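Local coordinates for protein leucine aminopeptidase (Parabacteroides distasonis, PDB 3TC8) that probably acts as a zinc-dependent exopeptidase of peptidase family M28, with likely aminopeptidase or glutaminyl-peptide cyclotransferase activity, at residues A[265-270]-A[275-280]; A[52-57]-A[83-88]; A[193-198]-A[303-308]; A[33-38]-A[123-128]. One frame throughout, in Å; residues are numbered along the deposited sequence. Where two conformers were deposited one is given.

Contacts 1, 2 and 3 all reach the same mixed sheet, and contact 4 lies beside the zinc site. Contact 4 holds the zinc ligand Asp127. Contact 1 leads into the ligand His281, and the side chain of Phe276 is about 7 Å from the metal. These two contacts meet where Tyr279 OH lies 2.7 Å from Asp126 OD2, a probable hydrogen bond. Contacts 1 and 3 share neighbouring strands, with Ile265 N 2.9 Å from Leu198 O. Contact 2 touches contact 4 through Tyr53 OH, 2.9 Å from Asn33 ND2. Contacts 1 and 2 lie on opposite sides of the chain's centre, their centres 27 Å apart.

Contact 1: residues A[265-270]-A[275-280]; sequences IINYDP and GFASYW. With EDO (1,2-ethanediol), chain D.
Gly275 O takes the backbone N-H of Asp269 at 2.8 Å. The bond is nearly straight at the hydrogen, 172°, but the donor stands above the carbonyl plane. The same oxygen lies obliquely against the Tyr268 ring, 3.2 Å from CD1. Packing is close here. A side chain on Gly275 would press on Tyr268 CE1, and the backbone of Gly275 has positive phi. Next to it, Asn267 O meets the edge of the Phe276 ring. A water fills in between Asn267 O, to which it donates, and Ala277 N, from which it accepts. Ile266 has CG1 anti to its backbone N (chi1 178°), and this carries CD1 to Phe276 CE1, 3.9 Å away.

The first segment runs from the last residues of edge strand 262-266 into loop; the second lies further along that loop, just before the zinc ligand His281. A type I turn from Ala277 to Trp280 brings the Trp280 ring back over Phe276, with Phe276 CD2 above the centre of its face.

The looser side is bridged by a second water, which donates to both Asp269 OD2 and Phe276 O. At the far end an ethanediol, probably from the crystallisation liquor, accepts a bond from Trp280 NE1 at its O2, 2.8 Å away.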
loop_
_atom_site.group_PDB
_atom_site.type_symbol
_atom_site.label_atom_id
_atom_site.label_comp_id
_atom_site.label_asym_id
_atom_site.label_seq_id
_atom_site.Cartn_x
_atom_site.Cartn_y
_atom_site.Cartn_z
ATOM N N ILE A 265 6.758 4.445 -0.367
ATOM C CA ILE A 265 6.746 5.065 -1.680
ATOM C C ILE A 265 5.339 5.617 -1.834
ATOM O O ILE A 265 4.372 4.852 -1.949
ATOM C CB ILE A 265 7.074 4.046 -2.799
ATOM C CG1 ILE A 265 8.424 3.352 -2.550
ATOM C CG2 ILE A 265 7.023 4.728 -4.162
ATOM C CD1 ILE A 265 8.806 2.319 -3.544
ATOM N N ILE A 266 5.223 6.939 -1.834
ATOM C CA ILE A 266 3.941 7.640 -1.727
ATOM C C ILE A 266 4.017 8.985 -2.381
ATOM O O ILE A 266 4.986 9.717 -2.205
ATOM C CB ILE A 266 3.482 7.738 -0.235
ATOM C CG1 ILE A 266 2.163 8.505 -0.124
ATOM C CG2 ILE A 266 4.545 8.338 0.670
ATOM C CD1 ILE A 266 1.481 8.364 1.234
ATOM N N ASN A 267 2.993 9.320 -3.141
ATOM C CA ASN A 267 2.897 10.646 -3.755
ATOM C C ASN A 267 2.801 11.716 -2.656
ATOM O O ASN A 267 1.863 11.709 -1.854
ATOM C CB ASN A 267 1.672 10.608 -4.673
ATOM C CG ASN A 267 1.544 11.825 -5.582
ATOM O OD1 ASN A 267 2.407 12.730 -5.596
ATOM N ND2 ASN A 267 0.452 11.850 -6.350
ATOM N N TYR A 268 3.767 12.631 -2.632
ATOM C CA TYR A 268 3.827 13.723 -1.704
ATOM C C TYR A 268 4.013 15.006 -2.475
ATOM O O TYR A 268 4.829 15.083 -3.387
ATOM C CB TYR A 268 5.024 13.539 -0.759
ATOM C CG TYR A 268 5.297 14.687 0.175
ATOM C CD1 TYR A 268 4.512 14.904 1.299
ATOM C CD2 TYR A 268 6.394 15.513 -0.026
ATOM C CE1 TYR A 268 4.786 15.959 2.182
ATOM C CE2 TYR A 268 6.678 16.559 0.837
ATOM C CZ TYR A 268 5.886 16.777 1.945
ATOM O OH TYR A 268 6.148 17.801 2.832
ATOM N N ASP A 269 3.301 16.049 -2.058
ATOM C CA ASP A 269 3.423 17.382 -2.641
ATOM C C ASP A 269 3.860 18.365 -1.587
ATOM O O ASP A 269 3.036 18.689 -0.751
ATOM C CB ASP A 269 2.087 17.810 -3.174
ATOM C CG ASP A 269 2.137 19.184 -3.866
ATOM O OD1 ASP A 269 3.160 19.924 -3.731
ATOM O OD2 ASP A 269 1.146 19.469 -4.525
ATOM N N PRO A 270 5.125 18.868 -1.617
ATOM C CA PRO A 270 5.696 19.721 -0.521
ATOM C C PRO A 270 5.062 21.085 -0.333
ATOM O O PRO A 270 5.321 21.778 0.675
ATOM C CB PRO A 270 7.131 19.966 -0.975
ATOM C CG PRO A 270 7.171 19.529 -2.415
ATOM C CD PRO A 270 6.142 18.519 -2.625
ATOM N N GLY A 275 -0.111 17.963 2.067
ATOM C CA GLY A 275 1.028 17.166 1.616
ATOM C C GLY A 275 0.679 16.097 0.613
ATOM O O GLY A 275 1.594 15.441 0.096
ATOM N N PHE A 276 -0.601 15.892 0.321
ATOM C CA PHE A 276 -1.029 14.826 -0.564
ATOM C C PHE A 276 -1.611 15.406 -1.841
ATOM O O PHE A 276 -1.803 16.625 -2.005
ATOM C CB PHE A 276 -2.022 13.925 0.165
ATOM C CG PHE A 276 -1.441 13.265 1.381
ATOM C CD1 PHE A 276 -0.282 12.494 1.287
ATOM C CD2 PHE A 276 -2.010 13.474 2.612
ATOM C CE1 PHE A 276 0.249 11.897 2.423
ATOM C CE2 PHE A 276 -1.520 12.867 3.758
ATOM C CZ PHE A 276 -0.389 12.067 3.662
ATOM N N ALA A 277 -1.922 14.502 -2.764
ATOM C CA ALA A 277 -2.561 14.841 -4.010
ATOM C C ALA A 277 -3.835 15.624 -3.729
ATOM O O ALA A 277 -4.500 15.464 -2.694
ATOM C CB ALA A 277 -2.913 13.587 -4.767
ATOM N N SER A 278 -4.195 16.470 -4.662
ATOM C CA SER A 278 -5.357 17.350 -4.545
ATOM C C SER A 278 -6.651 16.627 -4.206
ATOM O O SER A 278 -7.520 17.166 -3.516
ATOM C CB SER A 278 -5.531 18.169 -5.825
ATOM O OG SER A 278 -5.819 17.336 -6.923
ATOM N N TYR A 279 -6.781 15.399 -4.717
ATOM C CA TYR A 279 -7.971 14.601 -4.574
ATOM C C TYR A 279 -7.970 13.695 -3.356
ATOM O O TYR A 279 -8.941 12.947 -3.154
ATOM C CB TYR A 279 -8.193 13.800 -5.878
ATOM C CG TYR A 279 -6.975 13.004 -6.290
ATOM C CD1 TYR A 279 -6.675 11.790 -5.689
ATOM C CD2 TYR A 279 -6.150 13.463 -7.300
ATOM C CE1 TYR A 279 -5.550 11.056 -6.067
ATOM C CE2 TYR A 279 -5.011 12.762 -7.653
ATOM C CZ TYR A 279 -4.717 11.568 -7.044
ATOM O OH TYR A 279 -3.592 10.898 -7.484
ATOM N N TRP A 280 -6.932 13.731 -2.547
ATOM C CA TRP A 280 -6.830 12.884 -1.364
ATOM C C TRP A 280 -8.014 13.109 -0.399
ATOM O O TRP A 280 -8.336 14.246 -0.051
ATOM C CB TRP A 280 -5.529 13.189 -0.637
ATOM C CG TRP A 280 -5.351 12.529 0.676
ATOM C CD1 TRP A 280 -5.074 11.222 0.914
ATOM C CD2 TRP A 280 -5.407 13.148 1.954
ATOM N NE1 TRP A 280 -4.906 10.997 2.226
ATOM C CE2 TRP A 280 -5.135 12.162 2.903
ATOM C CE3 TRP A 280 -5.665 14.456 2.396
ATOM C CZ2 TRP A 280 -5.072 12.445 4.290
ATOM C CZ3 TRP A 280 -5.608 14.731 3.744
ATOM C CH2 TRP A 280 -5.304 13.746 4.654
HETATM C C1 EDO D . -1.887 8.459 3.386
HETATM O O1 EDO D . -2.112 7.564 4.473
HETATM C C2 EDO D . -3.079 8.463 2.442
HETATM O O2 EDO D . -4.372 8.390 3.127
HETATM O O HOH W 1 -0.813 11.800 -2.361
HETATM O O HOH W 2 -1.484 18.304 -4.375
#

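Contact 2: residues A[52-57]-A[83-88]; sequences DYLASE and RNIIGS
Helix 45-60 packs on strand 79-89 of the central mixed sheet, and residues Asp52, Leu54 and Ala55 meet Arg83 and Ile85 there. This is a helix-on-sheet layer of the alpha/beta fold. The two short segments run almost parallel, 9° apart, with their axes 8.9 Å from each other. At one end Asp52 and Arg83 form a salt bridge. Arg83 NH1 donates to Asp52 OD1 at 2.8 Å, and the oxygen lies close to the guanidinium plane. NH2 adds a weak bond to the same OD1 at 3.2 Å. The carboxylate is turned almost perpendicular to the guanidinium, 79° between planes, and a single oxygen receives both N-H groups.

The Arg83 chain bends at chi3 (48°) to bring its head to the helix. Gln67 OE1 and Lys48 O take further bonds from NH1 and NH2, so strand 64-73 and the preceding helical turn share the grip. A leucine in place of Arg83 would probably leave Asp52 without its charge partner and Lys48 O and Gln67 OE1 without their donor.

Further along, contact is apolar. Leu54 reaches Val132 and Leu136 of helix 125-144. Ile85 uses both branches against the helix: CG2 rests 4.1 Å from Ala55 CA, while CD1 reaches Leu54 CB, also at 4.1 Å.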
loop_
_atom_site.group_PDB
_atom_site.type_symbol
_atom_site.label_atom_id
_atom_site.label_comp_id
_atom_site.label_asym_id
_atom_site.label_seq_id
_atom_site.Cartn_x
_atom_site.Cartn_y
_atom_site.Cartn_z
ATOM N N ASP A 52 -12.058 -11.388 -1.066
ATOM C CA ASP A 52 -12.060 -12.719 -1.661
ATOM C C ASP A 52 -11.337 -12.768 -3.010
ATOM O O ASP A 52 -10.578 -13.693 -3.296
ATOM C CB ASP A 52 -13.494 -13.247 -1.844
ATOM C CG ASP A 52 -14.218 -13.598 -0.561
ATOM O OD1 ASP A 52 -13.657 -13.498 0.530
ATOM O OD2 ASP A 52 -15.389 -14.024 -0.700
ATOM N N TYR A 53 -11.558 -11.747 -3.828
ATOM C CA TYR A 53 -10.884 -11.601 -5.108
ATOM C C TYR A 53 -9.367 -11.456 -4.951
ATOM O O TYR A 53 -8.603 -12.139 -5.635
ATOM C CB TYR A 53 -11.486 -10.392 -5.831
ATOM C CG TYR A 53 -10.721 -10.010 -7.081
ATOM C CD1 TYR A 53 -10.813 -10.729 -8.248
ATOM C CD2 TYR A 53 -9.852 -8.955 -7.051
ATOM C CE1 TYR A 53 -10.073 -10.412 -9.368
ATOM C CE2 TYR A 53 -9.058 -8.606 -8.183
ATOM C CZ TYR A 53 -9.159 -9.404 -9.321
ATOM O OH TYR A 53 -8.425 -9.114 -10.441
ATOM N N LEU A 54 -8.924 -10.622 -4.022
ATOM C CA LEU A 54 -7.503 -10.434 -3.811
ATOM C C LEU A 54 -6.830 -11.717 -3.344
ATOM O O LEU A 54 -5.746 -12.075 -3.808
ATOM C CB LEU A 54 -7.264 -9.311 -2.776
ATOM C CG LEU A 54 -7.697 -7.926 -3.218
ATOM C CD1 LEU A 54 -7.532 -6.931 -2.074
ATOM C CD2 LEU A 54 -6.959 -7.460 -4.478
ATOM N N ALA A 55 -7.474 -12.427 -2.423
ATOM C CA ALA A 55 -6.938 -13.688 -1.939
ATOM C C ALA A 55 -6.786 -14.705 -3.069
ATOM O O ALA A 55 -5.793 -15.431 -3.165
ATOM C CB ALA A 55 -7.772 -14.256 -0.817
ATOM N N SER A 56 -7.816 -14.809 -3.911
ATOM C CA SER A 56 -7.770 -15.756 -5.020
ATOM C C SER A 56 -6.725 -15.398 -6.066
ATOM O O SER A 56 -6.144 -16.307 -6.674
ATOM C CB SER A 56 -9.158 -16.015 -5.612
ATOM O OG SER A 56 -9.635 -14.919 -6.272
ATOM N N GLU A 57 -6.498 -14.120 -6.279
ATOM C CA GLU A 57 -5.542 -13.709 -7.228
ATOM C C GLU A 57 -4.092 -14.118 -6.726
ATOM O O GLU A 57 -3.302 -14.727 -7.450
ATOM C CB GLU A 57 -5.799 -12.213 -7.517
ATOM C CG GLU A 57 -5.158 -11.796 -8.781
ATOM C CD GLU A 57 -5.865 -12.300 -10.082
ATOM O OE1 GLU A 57 -5.198 -12.278 -11.149
ATOM O OE2 GLU A 57 -7.061 -12.726 -10.044
ATOM N N ARG A 83 -9.629 -7.975 7.660
ATOM C CA ARG A 83 -8.977 -9.109 7.039
ATOM C C ARG A 83 -7.692 -8.631 6.373
ATOM O O ARG A 83 -7.719 -7.944 5.358
ATOM C CB ARG A 83 -9.909 -9.759 6.015
ATOM C CG ARG A 83 -9.256 -10.862 5.251
ATOM C CD ARG A 83 -10.151 -11.777 4.485
ATOM N NE ARG A 83 -11.141 -11.048 3.675
ATOM C CZ ARG A 83 -11.857 -11.587 2.691
ATOM N NH1 ARG A 83 -11.491 -12.722 2.145
ATOM N NH2 ARG A 83 -12.873 -10.923 2.218
ATOM N N ASN A 84 -6.555 -8.955 6.985
ATOM C CA ASN A 84 -5.257 -8.765 6.337
ATOM C C ASN A 84 -4.990 -9.976 5.454
ATOM O O ASN A 84 -5.271 -11.098 5.842
ATOM C CB ASN A 84 -4.132 -8.618 7.361
ATOM C CG ASN A 84 -4.281 -7.432 8.278
ATOM O OD1 ASN A 84 -4.649 -6.336 7.852
ATOM N ND2 ASN A 84 -3.911 -7.623 9.553
ATOM N N ILE A 85 -4.495 -9.736 4.248
ATOM C CA ILE A 85 -4.278 -10.792 3.273
ATOM C C ILE A 85 -2.805 -10.889 2.968
ATOM O O ILE A 85 -2.202 -9.932 2.519
ATOM C CB ILE A 85 -5.124 -10.557 2.016
ATOM C CG1 ILE A 85 -6.611 -10.391 2.347
ATOM C CG2 ILE A 85 -4.890 -11.641 0.969
ATOM C CD1 ILE A 85 -7.464 -9.838 1.245
ATOM N N ILE A 86 -2.240 -12.067 3.222
ATOM C CA ILE A 86 -0.817 -12.290 3.095
ATOM C C ILE A 86 -0.549 -13.372 2.046
ATOM O O ILE A 86 -1.122 -14.425 2.134
ATOM C CB ILE A 86 -0.173 -12.747 4.431
ATOM C CG1 ILE A 86 -0.401 -11.720 5.542
ATOM C CG2 ILE A 86 1.331 -13.033 4.232
ATOM C CD1 ILE A 86 -1.471 -11.984 6.503
ATOM N N GLY A 87 0.285 -13.056 1.066
ATOM C CA GLY A 87 0.745 -14.052 0.098
ATOM C C GLY A 87 2.219 -14.213 0.181
ATOM O O GLY A 87 2.984 -13.291 -0.049
ATOM N N SER A 88 2.658 -15.418 0.484
ATOM C CA SER A 88 4.087 -15.686 0.692
ATOM C C SER A 88 4.630 -16.574 -0.428
ATOM O O SER A 88 4.097 -17.677 -0.702
ATOM C CB SER A 88 4.333 -16.384 2.028
ATOM O OG SER A 88 3.846 -15.599 3.103
#

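Contact 3: residues A[193-198]-A[303-308]; sequences AEYGIL and LEVIYN
Tyr195 OH is met by a water and by two apolar side chains of the helix. The water lies 2.7 Å from OH, near the plane of the ring and at its edge. The same water donates to Val305 O at 2.9 Å, and so joins the phenol to the helix backbone. In the conformer given, Val305 CG1 comes within 3.4 Å of Tyr195 OH. Ile306 CG2 touches the same oxygen from 3.8 Å. The Val305 side chain crosses the tyrosine obliquely, whereas that of Ile306 lies about at a right angle to it.

This places the C-terminal helix 292-308 against strand 195-200, an inner strand of the mixed sheet in the alpha/beta fold. The strand is flanked by strands 96-102 and 262-266. Tyr195 leaves the strand with CG between the backbone N and the carbonyl carbon (chi1 63°), and its long ring spans the gap to the helix. The phenol end therefore makes the nearest contacts. Val305 has CG1 anti to its own backbone N, and this branch is the one that meets the phenol.

Helix 213-233 packs against both partners: Met225 touches Tyr195 and Val305, and Ile222 lies against Tyr195. Val305 also touches Ala229 of that helix.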
loop_
_atom_site.group_PDB
_atom_site.type_symbol
_atom_site.label_atom_id
_atom_site.label_comp_id
_atom_site.label_asym_id
_atom_site.label_seq_id
_atom_site.Cartn_x
_atom_site.Cartn_y
_atom_site.Cartn_z
ATOM N N ALA A 193 11.752 -9.828 8.198
ATOM C CA ALA A 193 12.218 -9.678 6.824
ATOM C C ALA A 193 13.417 -8.750 6.862
ATOM O O ALA A 193 13.598 -7.986 7.800
ATOM C CB ALA A 193 11.090 -9.103 5.930
ATOM N N GLU A 194 14.205 -8.744 5.792
ATOM C CA GLU A 194 15.369 -7.901 5.712
ATOM C C GLU A 194 14.957 -6.432 5.664
ATOM O O GLU A 194 15.600 -5.591 6.279
ATOM C CB GLU A 194 16.189 -8.253 4.469
ATOM C CG GLU A 194 16.696 -9.711 4.424
ATOM C CD GLU A 194 17.593 -10.075 5.577
ATOM O OE1 GLU A 194 18.643 -9.416 5.662
ATOM O OE2 GLU A 194 17.251 -11.002 6.387
ATOM N N TYR A 195 13.915 -6.145 4.900
ATOM C CA TYR A 195 13.368 -4.791 4.786
ATOM C C TYR A 195 11.960 -4.915 4.244
ATOM O O TYR A 195 11.544 -5.960 3.775
ATOM C CB TYR A 195 14.237 -3.865 3.897
ATOM C CG TYR A 195 14.363 -4.295 2.448
ATOM C CD1 TYR A 195 13.426 -3.890 1.504
ATOM C CD2 TYR A 195 15.421 -5.060 1.995
ATOM C CE1 TYR A 195 13.509 -4.257 0.196
ATOM C CE2 TYR A 195 15.511 -5.455 0.672
ATOM C CZ TYR A 195 14.534 -5.055 -0.246
ATOM O OH TYR A 195 14.574 -5.396 -1.561
ATOM N N GLY A 196 11.248 -3.804 4.351
ATOM C CA GLY A 196 9.904 -3.669 3.827
ATOM C C GLY A 196 9.757 -2.456 2.907
ATOM O O GLY A 196 10.404 -1.430 3.101
ATOM N N ILE A 197 8.884 -2.599 1.902
ATOM C CA ILE A 197 8.511 -1.501 1.023
ATOM C C ILE A 197 6.987 -1.409 1.002
ATOM O O ILE A 197 6.308 -2.370 0.615
ATOM C CB ILE A 197 9.016 -1.641 -0.417
ATOM C CG1 ILE A 197 10.562 -1.750 -0.441
ATOM C CG2 ILE A 197 8.536 -0.480 -1.261
ATOM C CD1 ILE A 197 11.080 -2.098 -1.846
ATOM N N LEU A 198 6.455 -0.274 1.443
ATOM C CA LEU A 198 5.052 0.090 1.352
ATOM C C LEU A 198 4.825 0.914 0.094
ATOM O O LEU A 198 5.548 1.858 -0.157
ATOM C CB LEU A 198 4.684 0.912 2.586
ATOM C CG LEU A 198 3.315 1.598 2.598
ATOM C CD1 LEU A 198 2.164 0.606 2.467
ATOM C CD2 LEU A 198 3.153 2.406 3.862
ATOM N N LEU A 303 10.537 -4.184 -8.776
ATOM C CA LEU A 303 11.070 -5.429 -9.334
ATOM C C LEU A 303 12.598 -5.394 -9.422
ATOM O O LEU A 303 13.279 -6.343 -9.125
ATOM C CB LEU A 303 10.476 -5.689 -10.736
ATOM C CG LEU A 303 9.007 -6.098 -10.755
ATOM C CD1 LEU A 303 8.528 -6.220 -12.187
ATOM C CD2 LEU A 303 8.767 -7.391 -10.015
ATOM N N GLU A 304 13.113 -4.300 -9.939
ATOM C CA GLU A 304 14.580 -4.153 -10.059
ATOM C C GLU A 304 15.287 -4.372 -8.731
ATOM O O GLU A 304 16.312 -5.038 -8.676
ATOM C CB GLU A 304 14.925 -2.809 -10.661
ATOM C CG GLU A 304 16.432 -2.591 -10.921
ATOM C CD GLU A 304 16.962 -3.414 -12.100
ATOM O OE1 GLU A 304 16.175 -3.774 -13.003
ATOM O OE2 GLU A 304 18.196 -3.643 -12.176
ATOM N N VAL A 305 14.735 -3.820 -7.657
ATOM C CA VAL A 305 15.314 -3.896 -6.367
ATOM C C VAL A 305 15.267 -5.321 -5.794
ATOM O O VAL A 305 16.273 -5.865 -5.270
ATOM C CB VAL A 305 14.601 -2.868 -5.482
ATOM C CG1 VAL A 305 14.973 -3.058 -4.013
ATOM C CG2 VAL A 305 14.942 -1.472 -5.978
ATOM N N ILE A 306 14.096 -5.966 -5.862
ATOM C CA ILE A 306 13.961 -7.259 -5.231
ATOM C C ILE A 306 14.652 -8.373 -6.021
ATOM O O ILE A 306 15.061 -9.357 -5.432
ATOM C CB ILE A 306 12.495 -7.632 -4.881
ATOM C CG1 ILE A 306 11.656 -7.903 -6.156
ATOM C CG2 ILE A 306 11.866 -6.538 -4.008
ATOM C CD1 ILE A 306 10.224 -8.290 -5.908
ATOM N N TYR A 307 14.747 -8.225 -7.338
ATOM C CA TYR A 307 15.448 -9.208 -8.154
ATOM C C TYR A 307 16.918 -8.920 -8.278
ATOM O O TYR A 307 17.667 -9.862 -8.585
ATOM C CB TYR A 307 14.872 -9.231 -9.573
ATOM C CG TYR A 307 13.592 -10.031 -9.701
ATOM C CD1 TYR A 307 12.347 -9.496 -9.352
ATOM C CD2 TYR A 307 13.612 -11.314 -10.172
ATOM C CE1 TYR A 307 11.177 -10.228 -9.495
ATOM C CE2 TYR A 307 12.442 -12.072 -10.298
ATOM C CZ TYR A 307 11.211 -11.546 -9.940
ATOM O OH TYR A 307 10.026 -12.199 -10.089
ATOM N N ASN A 308 17.341 -7.669 -8.180
ATOM C CA ASN A 308 18.603 -7.291 -8.766
ATOM C C ASN A 308 19.340 -6.160 -8.063
ATOM O O ASN A 308 20.241 -5.584 -8.662
ATOM C CB ASN A 308 18.396 -6.929 -10.240
ATOM C CG ASN A 308 19.648 -6.966 -11.068
ATOM O OD1 ASN A 308 20.514 -7.841 -10.879
ATOM N ND2 ASN A 308 19.722 -6.086 -12.038
HETATM O O HOH W 3 16.824 -6.512 -2.547
#

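Contact 4: residues A[33-38]-A[123-128]; sequences NQVAFG and DGADDG
Val35 projects from helix 24-36 toward the start of helix 125-144, and its two methyls divide the contact. CB carries CG1 anti to the backbone N (chi1 171°), and CG2 beside that N. CG1 lies against the side chain of Asp123, 4.0 Å from OD2 and 4.1 Å from CB, the two side chains crossing at about a right angle. CG2 sits on the backbone of Ala125, 3.7 Å from its CA, and meets its methyl CB at 3.9 Å. An alanine at Val35 is likely to open a gap beside Ala125 and leave the Asp123 side chain less well confined.

The neighbouring Gln34 comes near Gly128 more loosely, with OE1 4.1 Å from Gly128 O. Its NE2 bonds to Tyr30 O within its own helix. Arg40 ties the two segments, its NH1 donating to both Gly38 O and Asp123 O.

Gly124 occupies the N-cap position and has positive phi. A side chain there would run into Asp127 O. The helix opens with a wider pi-type turn over 125-128, in which Asp127 is the centre of an inverse gamma turn. Asp127 binds the zinc ion together with Asp160 and His281, the metal site of this M28 family exopeptidase.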
loop_
_atom_site.group_PDB
_atom_site.type_symbol
_atom_site.label_atom_id
_atom_site.label_comp_id
_atom_site.label_asym_id
_atom_site.label_seq_id
_atom_site.Cartn_x
_atom_site.Cartn_y
_atom_site.Cartn_z
ATOM N N ASN A 33 -10.285 -3.326 -11.191
ATOM C CA ASN A 33 -11.056 -4.452 -10.671
ATOM C C ASN A 33 -11.420 -4.238 -9.204
ATOM O O ASN A 33 -12.520 -4.587 -8.801
ATOM C CB ASN A 33 -10.310 -5.775 -10.818
ATOM C CG ASN A 33 -10.238 -6.256 -12.262
ATOM O OD1 ASN A 33 -10.920 -5.736 -13.152
ATOM N ND2 ASN A 33 -9.369 -7.238 -12.507
ATOM N N GLN A 34 -10.518 -3.680 -8.412
ATOM C CA GLN A 34 -10.843 -3.318 -7.043
ATOM C C GLN A 34 -11.957 -2.275 -6.966
ATOM O O GLN A 34 -12.944 -2.439 -6.223
ATOM C CB GLN A 34 -9.608 -2.808 -6.315
ATOM C CG GLN A 34 -8.533 -3.878 -6.091
ATOM C CD GLN A 34 -7.275 -3.203 -5.660
ATOM O OE1 GLN A 34 -7.143 -2.804 -4.489
ATOM N NE2 GLN A 34 -6.370 -3.000 -6.604
ATOM N N VAL A 35 -11.806 -1.224 -7.729
ATOM C CA VAL A 35 -12.742 -0.117 -7.695
ATOM C C VAL A 35 -14.138 -0.581 -8.135
ATOM O O VAL A 35 -15.143 -0.068 -7.657
ATOM C CB VAL A 35 -12.194 1.080 -8.505
ATOM C CG1 VAL A 35 -13.260 2.160 -8.663
ATOM C CG2 VAL A 35 -10.953 1.641 -7.789
ATOM N N ALA A 36 -14.182 -1.518 -9.075
ATOM C CA ALA A 36 -15.448 -2.022 -9.609
ATOM C C ALA A 36 -16.341 -2.626 -8.550
ATOM O O ALA A 36 -17.554 -2.676 -8.747
ATOM C CB ALA A 36 -15.167 -2.965 -10.751
ATOM N N PHE A 37 -15.783 -3.130 -7.442
ATOM C CA PHE A 37 -16.600 -3.681 -6.385
ATOM C C PHE A 37 -17.440 -2.643 -5.677
ATOM O O PHE A 37 -18.424 -2.990 -5.011
ATOM C CB PHE A 37 -15.750 -4.421 -5.361
ATOM C CG PHE A 37 -15.168 -5.717 -5.850
ATOM C CD1 PHE A 37 -15.950 -6.848 -5.964
ATOM C CD2 PHE A 37 -13.856 -5.808 -6.251
ATOM C CE1 PHE A 37 -15.432 -8.047 -6.440
ATOM C CE2 PHE A 37 -13.337 -7.009 -6.739
ATOM C CZ PHE A 37 -14.134 -8.114 -6.834
ATOM N N GLY A 38 -17.051 -1.380 -5.753
ATOM C CA GLY A 38 -17.559 -0.352 -4.886
ATOM C C GLY A 38 -16.523 -0.072 -3.787
ATOM O O GLY A 38 -15.562 -0.816 -3.660
ATOM N N ASP A 123 -13.954 6.065 -3.630
ATOM C CA ASP A 123 -13.577 4.898 -4.425
ATOM C C ASP A 123 -12.214 4.386 -4.019
ATOM O O ASP A 123 -11.919 3.209 -4.178
ATOM C CB ASP A 123 -13.572 5.225 -5.899
ATOM C CG ASP A 123 -14.947 5.154 -6.544
ATOM O OD1 ASP A 123 -15.893 4.577 -5.966
ATOM O OD2 ASP A 123 -15.035 5.649 -7.718
ATOM N N GLY A 124 -11.346 5.257 -3.558
ATOM C CA GLY A 124 -10.037 4.877 -3.132
ATOM C C GLY A 124 -9.222 4.239 -4.233
ATOM O O GLY A 124 -8.456 3.293 -4.010
ATOM N N ALA A 125 -9.326 4.785 -5.446
ATOM C CA ALA A 125 -8.585 4.240 -6.573
ATOM C C ALA A 125 -7.080 4.422 -6.335
ATOM O O ALA A 125 -6.322 3.462 -6.537
ATOM C CB ALA A 125 -8.988 4.962 -7.855
ATOM N N ASP A 126 -6.640 5.637 -5.989
ATOM C CA ASP A 126 -5.237 5.856 -5.712
ATOM C C ASP A 126 -4.912 5.466 -4.275
ATOM O O ASP A 126 -3.896 4.807 -4.014
ATOM C CB ASP A 126 -4.837 7.282 -6.024
ATOM C CG ASP A 126 -3.358 7.494 -6.226
ATOM O OD1 ASP A 126 -2.632 6.513 -6.482
ATOM O OD2 ASP A 126 -2.941 8.673 -6.137
ATOM N N ASP A 127 -5.730 5.896 -3.310
ATOM C CA ASP A 127 -5.544 5.616 -1.895
ATOM C C ASP A 127 -6.167 4.270 -1.577
ATOM O O ASP A 127 -7.311 4.159 -1.147
ATOM C CB ASP A 127 -6.136 6.733 -1.120
ATOM C CG ASP A 127 -5.752 6.795 0.323
ATOM O OD1 ASP A 127 -5.156 5.853 0.860
ATOM O OD2 ASP A 127 -6.128 7.837 0.930
ATOM N N GLY A 128 -5.401 3.227 -1.824
ATOM C CA GLY A 128 -5.757 1.831 -1.680
ATOM C C GLY A 128 -5.565 1.054 -2.974
ATOM O O GLY A 128 -4.725 0.146 -3.074
#